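Local coordinates for hypothetical protein PH1789 (Pyrococcus horikoshii, PDB 1WR2), which is of unknown function but belongs to the ATP-grasp family, whose fold sets a small antiparallel sheet with helices beside a larger antiparallel sheet, at residues 59-64 and 108-113; 34-39 and 225-230; 53-58 and 112-117; 65-70 and 100-105. One frame throughout, in Å; residues are numbered along the deposited sequence.

Contact 1 (59-64 and 108-113)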
loop_
_atom_site.group_PDB
_atom_site.type_symbol
_atom_site.label_atom_id
_atom_site.label_comp_id
_atom_site.label_asym_id
_atom_site.label_seq_id
_atom_site.Cartn_x
_atom_site.Cartn_y
_atom_site.Cartn_z
ATOM N N VAL A 59 15.295 -6.181 7.695
ATOM C CA VAL A 59 14.601 -5.330 6.734
ATOM C C VAL A 59 14.029 -6.121 5.569
ATOM O O VAL A 59 14.284 -7.321 5.426
ATOM C CB VAL A 59 15.539 -4.247 6.166
ATOM C CG1 VAL A 59 16.153 -3.440 7.308
ATOM C CG2 VAL A 59 16.633 -4.893 5.321
ATOM N N VAL A 60 13.258 -5.422 4.744
ATOM C CA VAL A 60 12.614 -5.976 3.559
ATOM C C VAL A 60 13.167 -5.248 2.341
ATOM O O VAL A 60 13.389 -4.039 2.398
ATOM C CB VAL A 60 11.088 -5.711 3.581
ATOM C CG1 VAL A 60 10.476 -6.041 2.227
ATOM C CG2 VAL A 60 10.432 -6.528 4.666
ATOM N N LEU A 61 13.407 -5.974 1.251
ATOM C CA LEU A 61 13.863 -5.337 0.020
ATOM C C LEU A 61 12.761 -5.554 -1.006
ATOM O O LEU A 61 12.223 -6.658 -1.126
ATOM C CB LEU A 61 15.181 -5.939 -0.488
ATOM C CG LEU A 61 16.462 -5.620 0.288
ATOM C CD1 LEU A 61 17.655 -6.152 -0.501
ATOM C CD2 LEU A 61 16.607 -4.103 0.492
ATOM N N LYS A 62 12.403 -4.495 -1.721
ATOM C CA LYS A 62 11.354 -4.568 -2.734
ATOM C C LYS A 62 11.797 -3.805 -3.970
ATOM O O LYS A 62 11.931 -2.583 -3.930
ATOM C CB LYS A 62 10.060 -3.941 -2.220
ATOM C CG LYS A 62 9.506 -4.533 -0.935
ATOM C CD LYS A 62 8.196 -3.837 -0.605
ATOM C CE LYS A 62 7.553 -4.360 0.655
ATOM N NZ LYS A 62 6.207 -3.739 0.867
ATOM N N LEU A 63 12.008 -4.515 -5.073
ATOM C CA LEU A 63 12.444 -3.862 -6.297
ATOM C C LEU A 63 11.340 -2.994 -6.872
ATOM O O LEU A 63 10.187 -3.429 -7.003
ATOM C CB LEU A 63 12.884 -4.897 -7.336
ATOM C CG LEU A 63 13.468 -4.320 -8.622
ATOM C CD1 LEU A 63 14.537 -5.253 -9.159
ATOM C CD2 LEU A 63 12.359 -4.099 -9.635
ATOM N N MET A 64 11.700 -1.764 -7.220
ATOM C CA MET A 64 10.747 -0.816 -7.787
ATOM C C MET A 64 10.922 -0.734 -9.297
ATOM O O MET A 64 12.005 -0.432 -9.788
ATOM C CB MET A 64 10.953 0.568 -7.168
ATOM C CG MET A 64 10.640 0.639 -5.672
ATOM S SD MET A 64 8.872 0.436 -5.313
ATOM C CE MET A 64 8.780 -1.276 -4.813
ATOM N N LEU A 108 13.734 1.529 -11.055
ATOM C CA LEU A 108 13.774 2.826 -10.394
ATOM C C LEU A 108 14.570 2.794 -9.099
ATOM O O LEU A 108 14.941 3.841 -8.564
ATOM C CB LEU A 108 12.354 3.316 -10.097
ATOM C CG LEU A 108 11.465 3.597 -11.310
ATOM C CD1 LEU A 108 10.091 4.065 -10.840
ATOM C CD2 LEU A 108 12.119 4.656 -12.182
ATOM N N GLY A 109 14.823 1.592 -8.592
ATOM C CA GLY A 109 15.568 1.458 -7.354
ATOM C C GLY A 109 14.989 0.356 -6.492
ATOM O O GLY A 109 14.133 -0.394 -6.949
ATOM N N VAL A 110 15.456 0.250 -5.252
ATOM C CA VAL A 110 14.969 -0.776 -4.341
ATOM C C VAL A 110 14.491 -0.163 -3.039
ATOM O O VAL A 110 15.213 0.599 -2.395
ATOM C CB VAL A 110 16.060 -1.808 -4.010
ATOM C CG1 VAL A 110 15.522 -2.824 -3.018
ATOM C CG2 VAL A 110 16.514 -2.492 -5.277
ATOM N N LEU A 111 13.269 -0.496 -2.655
ATOM C CA LEU A 111 12.708 0.033 -1.429
ATOM C C LEU A 111 13.221 -0.783 -0.247
ATOM O O LEU A 111 13.124 -2.021 -0.234
ATOM C CB LEU A 111 11.174 -0.019 -1.501
ATOM C CG LEU A 111 10.388 0.949 -0.615
ATOM C CD1 LEU A 111 10.938 2.356 -0.786
ATOM C CD2 LEU A 111 8.910 0.910 -0.989
ATOM N N VAL A 112 13.810 -0.089 0.723
ATOM C CA VAL A 112 14.320 -0.731 1.931
ATOM C C VAL A 112 13.325 -0.338 3.011
ATOM O O VAL A 112 13.204 0.840 3.342
ATOM C CB VAL A 112 15.713 -0.198 2.336
ATOM C CG1 VAL A 112 16.223 -0.961 3.543
ATOM C CG2 VAL A 112 16.679 -0.314 1.183
ATOM N N ALA A 113 12.613 -1.318 3.554
ATOM C CA ALA A 113 11.611 -1.042 4.566
ATOM C C ALA A 113 11.799 -1.902 5.803
ATOM O O ALA A 113 12.598 -2.834 5.815
ATOM C CB ALA A 113 10.223 -1.270 3.988
#

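Contact 2 (34-39 and 225-230)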
loop_
_atom_site.group_PDB
_atom_site.type_symbol
_atom_site.label_atom_id
_atom_site.label_comp_id
_atom_site.label_asym_id
_atom_site.label_seq_id
_atom_site.Cartn_x
_atom_site.Cartn_y
_atom_site.Cartn_z
ATOM N N LEU A 34 -1.969 9.353 6.017
ATOM C CA LEU A 34 -2.226 7.929 6.220
ATOM C C LEU A 34 -1.010 7.285 6.884
ATOM O O LEU A 34 0.113 7.731 6.685
ATOM C CB LEU A 34 -2.525 7.257 4.874
ATOM C CG LEU A 34 -3.949 7.511 4.377
ATOM C CD1 LEU A 34 -4.061 7.263 2.884
ATOM C CD2 LEU A 34 -4.891 6.595 5.164
ATOM N N PRO A 35 -1.223 6.216 7.672
ATOM C CA PRO A 35 -0.130 5.530 8.367
ATOM C C PRO A 35 0.826 4.696 7.522
ATOM O O PRO A 35 0.645 3.492 7.377
ATOM C CB PRO A 35 -0.863 4.680 9.390
ATOM C CG PRO A 35 -2.078 4.259 8.618
ATOM C CD PRO A 35 -2.513 5.570 7.971
ATOM N N VAL A 36 1.840 5.347 6.974
ATOM C CA VAL A 36 2.855 4.671 6.175
ATOM C C VAL A 36 4.172 4.822 6.928
ATOM O O VAL A 36 4.632 5.939 7.154
ATOM C CB VAL A 36 3.019 5.328 4.795
ATOM C CG1 VAL A 36 4.152 4.648 4.033
ATOM C CG2 VAL A 36 1.708 5.256 4.019
ATOM N N PRO A 37 4.803 3.703 7.317
ATOM C CA PRO A 37 6.071 3.751 8.051
ATOM C C PRO A 37 7.245 4.236 7.204
ATOM O O PRO A 37 7.184 4.231 5.971
ATOM C CB PRO A 37 6.240 2.310 8.523
ATOM C CG PRO A 37 5.657 1.533 7.376
ATOM C CD PRO A 37 4.396 2.310 7.062
ATOM N N GLU A 38 8.314 4.657 7.874
ATOM C CA GLU A 38 9.498 5.150 7.182
ATOM C C GLU A 38 10.123 4.072 6.304
ATOM O O GLU A 38 10.357 2.952 6.759
ATOM C CB GLU A 38 10.537 5.636 8.196
ATOM C CG GLU A 38 11.726 6.369 7.586
ATOM C CD GLU A 38 11.326 7.663 6.901
ATOM O OE1 GLU A 38 10.475 8.391 7.451
ATOM O OE2 GLU A 38 11.869 7.960 5.820
ATOM N N GLU A 39 10.376 4.423 5.044
ATOM C CA GLU A 39 10.996 3.524 4.070
ATOM C C GLU A 39 11.913 4.355 3.192
ATOM O O GLU A 39 11.614 5.512 2.893
ATOM C CB GLU A 39 9.942 2.852 3.192
ATOM C CG GLU A 39 9.026 1.921 3.939
ATOM C CD GLU A 39 7.848 1.458 3.100
ATOM O OE1 GLU A 39 7.103 0.583 3.584
ATOM O OE2 GLU A 39 7.666 1.968 1.971
ATOM N N ALA A 225 -2.856 1.501 13.174
ATOM C CA ALA A 225 -2.645 0.544 12.095
ATOM C C ALA A 225 -1.491 1.008 11.214
ATOM O O ALA A 225 -0.965 2.108 11.397
ATOM C CB ALA A 225 -3.913 0.419 11.267
ATOM N N VAL A 226 -1.109 0.174 10.252
ATOM C CA VAL A 226 -0.015 0.510 9.352
ATOM C C VAL A 226 -0.242 -0.056 7.946
ATOM O O VAL A 226 -0.684 -1.192 7.784
ATOM C CB VAL A 226 1.333 -0.008 9.916
ATOM C CG1 VAL A 226 1.366 -1.527 9.905
ATOM C CG2 VAL A 226 2.485 0.572 9.128
ATOM N N ILE A 227 0.047 0.758 6.937
ATOM C CA ILE A 227 -0.105 0.365 5.537
ATOM C C ILE A 227 1.179 -0.322 5.076
ATOM O O ILE A 227 2.257 0.263 5.136
ATOM C CB ILE A 227 -0.367 1.598 4.662
ATOM C CG1 ILE A 227 -1.685 2.253 5.084
ATOM C CG2 ILE A 227 -0.383 1.210 3.197
ATOM C CD1 ILE A 227 -1.888 3.649 4.514
ATOM N N VAL A 228 1.064 -1.559 4.609
ATOM C CA VAL A 228 2.234 -2.308 4.178
ATOM C C VAL A 228 2.594 -2.165 2.705
ATOM O O VAL A 228 3.773 -2.105 2.350
ATOM C CB VAL A 228 2.067 -3.797 4.537
ATOM C CG1 VAL A 228 3.307 -4.584 4.140
ATOM C CG2 VAL A 228 1.813 -3.923 6.035
ATOM N N ASP A 229 1.590 -2.116 1.841
ATOM C CA ASP A 229 1.835 -1.962 0.409
ATOM C C ASP A 229 0.649 -1.179 -0.133
ATOM O O ASP A 229 -0.391 -1.100 0.522
ATOM C CB ASP A 229 1.906 -3.331 -0.274
ATOM C CG ASP A 229 2.630 -3.285 -1.613
ATOM O OD1 ASP A 229 2.627 -2.224 -2.266
ATOM O OD2 ASP A 229 3.196 -4.316 -2.025
ATOM N N SER A 230 0.801 -0.606 -1.318
ATOM C CA SER A 230 -0.268 0.173 -1.932
ATOM C C SER A 230 -0.045 0.310 -3.430
ATOM O O SER A 230 1.092 0.307 -3.907
ATOM C CB SER A 230 -0.332 1.574 -1.314
ATOM O OG SER A 230 -1.289 2.394 -1.971
HETATM O O HOH W 1 4.913 0.105 4.581
#

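Contact 3 (53-58 and 112-117)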
loop_
_atom_site.group_PDB
_atom_site.type_symbol
_atom_site.label_atom_id
_atom_site.label_comp_id
_atom_site.label_asym_id
_atom_site.label_seq_id
_atom_site.Cartn_x
_atom_site.Cartn_y
_atom_site.Cartn_z
ATOM N N LYS A 53 21.040 -0.030 7.916
ATOM C CA LYS A 53 21.614 0.283 9.223
ATOM C C LYS A 53 20.806 1.398 9.866
ATOM O O LYS A 53 20.591 1.414 11.079
ATOM C CB LYS A 53 23.069 0.734 9.086
ATOM C CG LYS A 53 24.052 -0.385 8.811
ATOM C CD LYS A 53 25.482 0.107 8.975
ATOM C CE LYS A 53 26.474 -1.039 8.906
ATOM N NZ LYS A 53 27.866 -0.569 9.109
ATOM N N GLU A 54 20.352 2.325 9.033
ATOM C CA GLU A 54 19.573 3.460 9.496
ATOM C C GLU A 54 18.268 3.040 10.166
ATOM O O GLU A 54 18.034 3.372 11.326
ATOM C CB GLU A 54 19.282 4.396 8.320
ATOM C CG GLU A 54 19.647 5.848 8.580
ATOM C CD GLU A 54 19.525 6.714 7.336
ATOM O OE1 GLU A 54 20.260 6.460 6.358
ATOM O OE2 GLU A 54 18.695 7.647 7.339
ATOM N N ILE A 55 17.420 2.306 9.449
ATOM C CA ILE A 55 16.149 1.880 10.019
ATOM C C ILE A 55 16.263 0.646 10.910
ATOM O O ILE A 55 15.334 0.333 11.655
ATOM C CB ILE A 55 15.092 1.620 8.920
ATOM C CG1 ILE A 55 15.484 0.413 8.075
ATOM C CG2 ILE A 55 14.952 2.856 8.038
ATOM C CD1 ILE A 55 14.437 0.054 7.043
ATOM N N GLY A 56 17.402 -0.042 10.831
ATOM C CA GLY A 56 17.631 -1.222 11.654
ATOM C C GLY A 56 17.143 -2.552 11.102
ATOM O O GLY A 56 16.029 -2.647 10.584
ATOM N N TYR A 57 17.977 -3.584 11.217
ATOM C CA TYR A 57 17.619 -4.922 10.742
ATOM C C TYR A 57 16.666 -5.592 11.735
ATOM O O TYR A 57 16.651 -5.245 12.916
ATOM C CB TYR A 57 18.869 -5.797 10.583
ATOM C CG TYR A 57 19.770 -5.428 9.424
ATOM C CD1 TYR A 57 20.733 -4.426 9.546
ATOM C CD2 TYR A 57 19.658 -6.092 8.197
ATOM C CE1 TYR A 57 21.572 -4.096 8.467
ATOM C CE2 TYR A 57 20.479 -5.773 7.121
ATOM C CZ TYR A 57 21.435 -4.778 7.257
ATOM O OH TYR A 57 22.255 -4.484 6.189
ATOM N N PRO A 58 15.861 -6.562 11.274
ATOM C CA PRO A 58 15.772 -7.079 9.903
ATOM C C PRO A 58 14.975 -6.156 8.984
ATOM O O PRO A 58 14.079 -5.442 9.434
ATOM C CB PRO A 58 15.086 -8.424 10.096
ATOM C CG PRO A 58 14.128 -8.132 11.212
ATOM C CD PRO A 58 14.992 -7.339 12.178
ATOM N N VAL A 112 13.810 -0.089 0.723
ATOM C CA VAL A 112 14.320 -0.731 1.931
ATOM C C VAL A 112 13.325 -0.338 3.011
ATOM O O VAL A 112 13.204 0.840 3.342
ATOM C CB VAL A 112 15.713 -0.198 2.336
ATOM C CG1 VAL A 112 16.223 -0.961 3.543
ATOM C CG2 VAL A 112 16.679 -0.314 1.183
ATOM N N ALA A 113 12.613 -1.318 3.554
ATOM C CA ALA A 113 11.611 -1.042 4.566
ATOM C C ALA A 113 11.799 -1.902 5.803
ATOM O O ALA A 113 12.598 -2.834 5.815
ATOM C CB ALA A 113 10.223 -1.270 3.988
ATOM N N PRO A 114 11.044 -1.603 6.864
ATOM C CA PRO A 114 11.167 -2.387 8.090
ATOM C C PRO A 114 10.256 -3.610 8.101
ATOM O O PRO A 114 9.301 -3.707 7.318
ATOM C CB PRO A 114 10.788 -1.376 9.169
ATOM C CG PRO A 114 9.674 -0.602 8.482
ATOM C CD PRO A 114 10.241 -0.385 7.087
ATOM N N MET A 115 10.584 -4.559 8.972
ATOM C CA MET A 115 9.768 -5.749 9.145
ATOM C C MET A 115 8.724 -5.327 10.169
ATOM O O MET A 115 8.989 -5.300 11.375
ATOM C CB MET A 115 10.611 -6.905 9.686
ATOM C CG MET A 115 11.370 -7.680 8.616
ATOM S SD MET A 115 10.251 -8.576 7.507
ATOM C CE MET A 115 9.798 -9.961 8.560
ATOM N N LEU A 116 7.542 -4.978 9.681
ATOM C CA LEU A 116 6.470 -4.521 10.545
ATOM C C LEU A 116 5.854 -5.631 11.384
ATOM O O LEU A 116 5.762 -6.780 10.949
ATOM C CB LEU A 116 5.390 -3.840 9.704
ATOM C CG LEU A 116 5.848 -2.592 8.941
ATOM C CD1 LEU A 116 4.737 -2.133 8.010
ATOM C CD2 LEU A 116 6.220 -1.491 9.928
ATOM N N LYS A 117 5.448 -5.284 12.601
ATOM C CA LYS A 117 4.822 -6.264 13.471
ATOM C C LYS A 117 3.493 -6.644 12.831
ATOM O O LYS A 117 2.686 -5.777 12.486
ATOM C CB LYS A 117 4.553 -5.678 14.858
ATOM C CG LYS A 117 3.998 -6.703 15.843
ATOM C CD LYS A 117 3.100 -6.058 16.884
ATOM C CE LYS A 117 3.806 -4.943 17.630
ATOM N NZ LYS A 117 2.891 -4.315 18.619
HETATM O O HOH W 2 12.685 -3.915 10.982
#

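Contact 4 (65-70 and 100-105)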
loop_
_atom_site.group_PDB
_atom_site.type_symbol
_atom_site.label_atom_id
_atom_site.label_comp_id
_atom_site.label_asym_id
_atom_site.label_seq_id
_atom_site.Cartn_x
_atom_site.Cartn_y
_atom_site.Cartn_z
ATOM N N SER A 65 9.848 -1.016 -10.026
ATOM C CA SER A 65 9.860 -0.974 -11.482
ATOM C C SER A 65 8.440 -0.826 -12.004
ATOM O O SER A 65 7.549 -1.586 -11.621
ATOM C CB SER A 65 10.459 -2.257 -12.065
ATOM O OG SER A 65 10.345 -2.251 -13.479
ATOM N N PRO A 66 8.210 0.151 -12.890
ATOM C CA PRO A 66 6.879 0.376 -13.458
ATOM C C PRO A 66 6.405 -0.851 -14.233
ATOM O O PRO A 66 5.210 -1.028 -14.451
ATOM C CB PRO A 66 7.091 1.576 -14.378
ATOM C CG PRO A 66 8.289 2.278 -13.781
ATOM C CD PRO A 66 9.180 1.129 -13.414
ATOM N N GLN A 67 7.347 -1.696 -14.648
ATOM C CA GLN A 67 7.010 -2.901 -15.409
ATOM C C GLN A 67 6.737 -4.103 -14.519
ATOM O O GLN A 67 6.230 -5.124 -14.985
ATOM C CB GLN A 67 8.137 -3.274 -16.379
ATOM C CG GLN A 67 8.327 -2.321 -17.535
ATOM C CD GLN A 67 8.720 -0.932 -17.081
ATOM O OE1 GLN A 67 9.669 -0.762 -16.316
ATOM N NE2 GLN A 67 7.990 0.075 -17.558
ATOM N N ILE A 68 7.080 -3.986 -13.241
ATOM C CA ILE A 68 6.877 -5.078 -12.304
ATOM C C ILE A 68 6.029 -4.600 -11.134
ATOM O O ILE A 68 6.542 -4.356 -10.043
ATOM C CB ILE A 68 8.224 -5.600 -11.771
ATOM C CG1 ILE A 68 9.182 -5.855 -12.938
ATOM C CG2 ILE A 68 8.009 -6.877 -10.981
ATOM C CD1 ILE A 68 10.558 -6.289 -12.512
ATOM N N LEU A 69 4.728 -4.467 -11.366
ATOM C CA LEU A 69 3.811 -4.010 -10.330
ATOM C C LEU A 69 3.435 -5.124 -9.344
ATOM O O LEU A 69 3.293 -4.880 -8.148
ATOM C CB LEU A 69 2.553 -3.425 -10.974
ATOM C CG LEU A 69 2.778 -2.265 -11.952
ATOM C CD1 LEU A 69 1.457 -1.928 -12.641
ATOM C CD2 LEU A 69 3.338 -1.047 -11.220
ATOM N N HIS A 70 3.271 -6.343 -9.848
ATOM C CA HIS A 70 2.932 -7.482 -8.997
ATOM C C HIS A 70 4.239 -8.098 -8.494
ATOM O O HIS A 70 4.709 -9.117 -9.005
ATOM C CB HIS A 70 2.131 -8.514 -9.790
ATOM C CG HIS A 70 1.539 -9.600 -8.946
ATOM N ND1 HIS A 70 0.846 -10.665 -9.482
ATOM C CD2 HIS A 70 1.521 -9.777 -7.603
ATOM C CE1 HIS A 70 0.425 -11.450 -8.506
ATOM N NE2 HIS A 70 0.822 -10.935 -7.356
ATOM N N LYS A 100 14.456 -12.016 -15.292
ATOM C CA LYS A 100 13.757 -13.148 -15.890
ATOM C C LYS A 100 12.294 -12.798 -16.140
ATOM O O LYS A 100 11.687 -13.273 -17.096
ATOM C CB LYS A 100 13.834 -14.371 -14.969
ATOM C CG LYS A 100 15.243 -14.754 -14.541
ATOM C CD LYS A 100 15.234 -16.002 -13.664
ATOM C CE LYS A 100 16.516 -16.124 -12.841
ATOM N NZ LYS A 100 17.758 -16.061 -13.670
ATOM N N TYR A 101 11.739 -11.949 -15.279
ATOM C CA TYR A 101 10.341 -11.541 -15.371
ATOM C C TYR A 101 10.059 -10.554 -16.512
ATOM O O TYR A 101 9.134 -10.755 -17.307
ATOM C CB TYR A 101 9.916 -10.935 -14.037
ATOM C CG TYR A 101 8.432 -10.754 -13.884
ATOM C CD1 TYR A 101 7.617 -11.816 -13.501
ATOM C CD2 TYR A 101 7.842 -9.515 -14.112
ATOM C CE1 TYR A 101 6.244 -11.642 -13.342
ATOM C CE2 TYR A 101 6.472 -9.334 -13.962
ATOM C CZ TYR A 101 5.680 -10.396 -13.576
ATOM O OH TYR A 101 4.324 -10.207 -13.424
ATOM N N ARG A 102 10.841 -9.481 -16.572
ATOM C CA ARG A 102 10.717 -8.456 -17.613
ATOM C C ARG A 102 12.123 -7.908 -17.864
ATOM O O ARG A 102 12.533 -6.935 -17.237
ATOM C CB ARG A 102 9.801 -7.303 -17.165
ATOM C CG ARG A 102 8.293 -7.544 -17.292
ATOM C CD ARG A 102 7.844 -7.722 -18.751
ATOM N NE ARG A 102 8.038 -6.530 -19.579
ATOM C CZ ARG A 102 7.256 -5.456 -19.559
ATOM N NH1 ARG A 102 6.210 -5.406 -18.749
ATOM N NH2 ARG A 102 7.517 -4.429 -20.355
ATOM N N PRO A 103 12.885 -8.536 -18.773
ATOM C CA PRO A 103 14.241 -8.053 -19.047
ATOM C C PRO A 103 14.351 -6.607 -19.530
ATOM O O PRO A 103 15.427 -6.012 -19.468
ATOM C CB PRO A 103 14.778 -9.069 -20.066
ATOM C CG PRO A 103 13.543 -9.691 -20.660
ATOM C CD PRO A 103 12.622 -9.800 -19.485
ATOM N N ASP A 104 13.242 -6.032 -19.983
ATOM C CA ASP A 104 13.247 -4.657 -20.475
ATOM C C ASP A 104 12.729 -3.662 -19.429
ATOM O O ASP A 104 12.494 -2.487 -19.730
ATOM C CB ASP A 104 12.384 -4.569 -21.736
ATOM C CG ASP A 104 10.927 -4.900 -21.464
ATOM O OD1 ASP A 104 10.660 -5.966 -20.861
ATOM O OD2 ASP A 104 10.054 -4.092 -21.850
ATOM N N ALA A 105 12.565 -4.135 -18.200
ATOM C CA ALA A 105 12.055 -3.301 -17.114
ATOM C C ALA A 105 12.950 -2.137 -16.713
ATOM O O ALA A 105 14.171 -2.266 -16.652
ATOM C CB ALA A 105 11.785 -4.171 -15.885
HETATM O O HOH W 3 3.870 -7.185 -12.544
#

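Contact 1 (59-64 and 108-113)
Leu61 CG lies anti to its own carbonyl carbon (chi1 -72°), and an extended second torsion sends CD1 on along the chain and turns the other methyl, CD2, toward the partner strand, where it meets Val112 CG2 at 3.9 Å alongside and Val110 CG1 obliquely. Val110 presents CG1 anti to its backbone N (chi1 178°). Strands 59-64 and 109-113 run antiparallel, their short axes approaching to 4.5 Å. Val60 with Ala113, Lys62 with Leu111 and Met64 with Gly109 are the hydrogen-bonded pairs; Leu111 N to Lys62 O, 2.8 Å, is among the shortest bonds, and Leu108 N extends the pairing to Met64 O at 2.9 Å. Leu61, Leu63, Val110 and Val112 share one face, which helix 84-101 covers through Trp91, Ile94 and His95 packed on Val110. On the other, Met64 CG rests 4.3 Å from Leu111 CB. Gly109 suits its place because its positive phi (141°) would push a CB against the preceding carbonyl oxygen. Beta-branched valines favour extended backbone; the extended Lys62 stem leaves the second face and takes NZ to a salt bridge with Glu22. The chemistry implies backbone-bonded strands, apolar under the helix, with a charge pair on the other face.

Contact 2 (34-39 and 225-230)
Ile227 and Pro35 carry most of this contact, and Pro37 finishes it. Ile227 N donates to Pro35 O at 2.8 Å, almost straight at the hydrogen (167°) and nearly in line with the carbonyl. Pro35 itself is the centre of an inverse gamma turn. Around this single direct bond the Ile227 side chain folds over the 34-39 segment: CG1 is anti to the carbonyl carbon (chi1 -63°), the second torsion is extended (chi2 167°), and CD1 ends 3.7 Å from Leu34 CB, with Val36 CG2 at 4.0 Å on an oblique approach. The Pro35 ring crosses Ile227 at about a right angle, its CB lying 3.3 Å from Ala225 O. Pro37 crosses Val226 in the same manner, and its CD is pressed against Val226 CG2 at 3.3 Å, tighter than usual for two carbons. Rigid proline rings suit a segment without regular structure, giving apolar surface with little conformational freedom. Further along, a water lies between Ile227 O and Glu39 OE1, and Glu39 is also paired with Lys26. The segment thus runs from helix 22-30 towards strand 40-42 beside the beginning of strand 225-234, with Met193 of helix 187-203 against Pro35 and Leu213 of strand 208-218 against Ile227.

Contact 3 (53-58 and 112-117)
Ile55 reaches strand 109-114 with the end of its side chain alone. Its CG1 takes the place between backbone N and carbonyl carbon (chi1 67°), an uncommon choice for a helical isoleucine, and the extended second torsion (176°) carries CD1 straight outward to the backbone of the partner. There Ile55 CD1 lies 3.5 Å from Ala113 C, with Val112 CG1 at 4.1 Å and Pro114 CD at 4.2 Å from it. A slender unbranched ethyl arm suits this reach. The second meeting is between Pro58 and Met115, whose side chains cross at about a right angle. Met115 CG, placed anti to its carbonyl carbon, sits 3.8 Å from Pro58 CG and 3.6 Å from Pro58 O; beyond CG the chain bends twice and leads SD away, towards Val60. The flexible thioether can make such a turn, whereas the Pro58 ring, preceded by a cis peptide, holds its shape. No direct hydrogen bond joins the segments. Instead a water donates to Pro58 O at 2.6 Å and accepts from Met115 N at 3.0 Å. Gly56 follows the last residue of helix 45-55 and has positive phi, which glycine tolerates. The contact therefore lies where that helix end meets the outgoing end of strand 109-114, and Ala48 of the same helix also rests on Val112.

Contact 4 (65-70 and 100-105)
Two type I beta turns face each other here: Ser65 to Ile68, following strand 59-64, and Arg102 to Ala105, following helix 84-101. Ala105 CB is received between the first turn's side chains, 3.4 Å from Ser65 OG and 3.8 Å from Gln67 CB; a small methyl suits so close an approach. Ser65 OG also accepts from Gln67 N, forming an ST turn, and is bonded to the backbone oxygen of Glu106. Gln67 bends at chi2 (63°), which brings OE1 beside the Ala105 backbone, 3.6 Å from CA, where it accepts from the N of Glu106. The aliphatic part of Gln67 lies over one face of the Arg102 guanidinium, with CG 3.6 Å from NH2, while the amide plane stands at 80° to that of the guanidinium. Arg102 holds Asp104 side-on: NE donates to OD1 and NH2 to OD2, each at 3.0 Å. This two-pronged salt bridge should restrict the rotation of the guanidinium that Gln67 lies over. Beside this, Ile68 slides past Tyr101 in the opposite direction, CG1 being 4.1 Å from CD2, and a water links His70 N to Tyr101 OH, which is also bonded to Asp73. The contact thus joins the end of helix 84-101 to the loop entering helix 71-74, whose Ala74 touches both Ile68 and Tyr101.

Overall arrangement
Contact 1 is the buried core of the set, and contacts 2, 3 and 4 are only partly buried. Contacts 1 and 3 share Val112 and Ala113 on strand 109-114; beyond these residues, at Pro114 and Met115, apolar touches and a bridging water take over from backbone pairing. Contact 4 lies towards the other end of the strand pair, touching contact 1 through Leu63 with Ile68 and Leu108 with Pro66, and has a salt bridge, Arg102 with Asp104, at its outer side. Contact 2 joins the approach to the four-strand sheet to the larger sheet, and Glu39 packs on Leu111 and Ala113 of contact 1. Contacts 3 and 4 stay apart, their centres about 25 Å from each other.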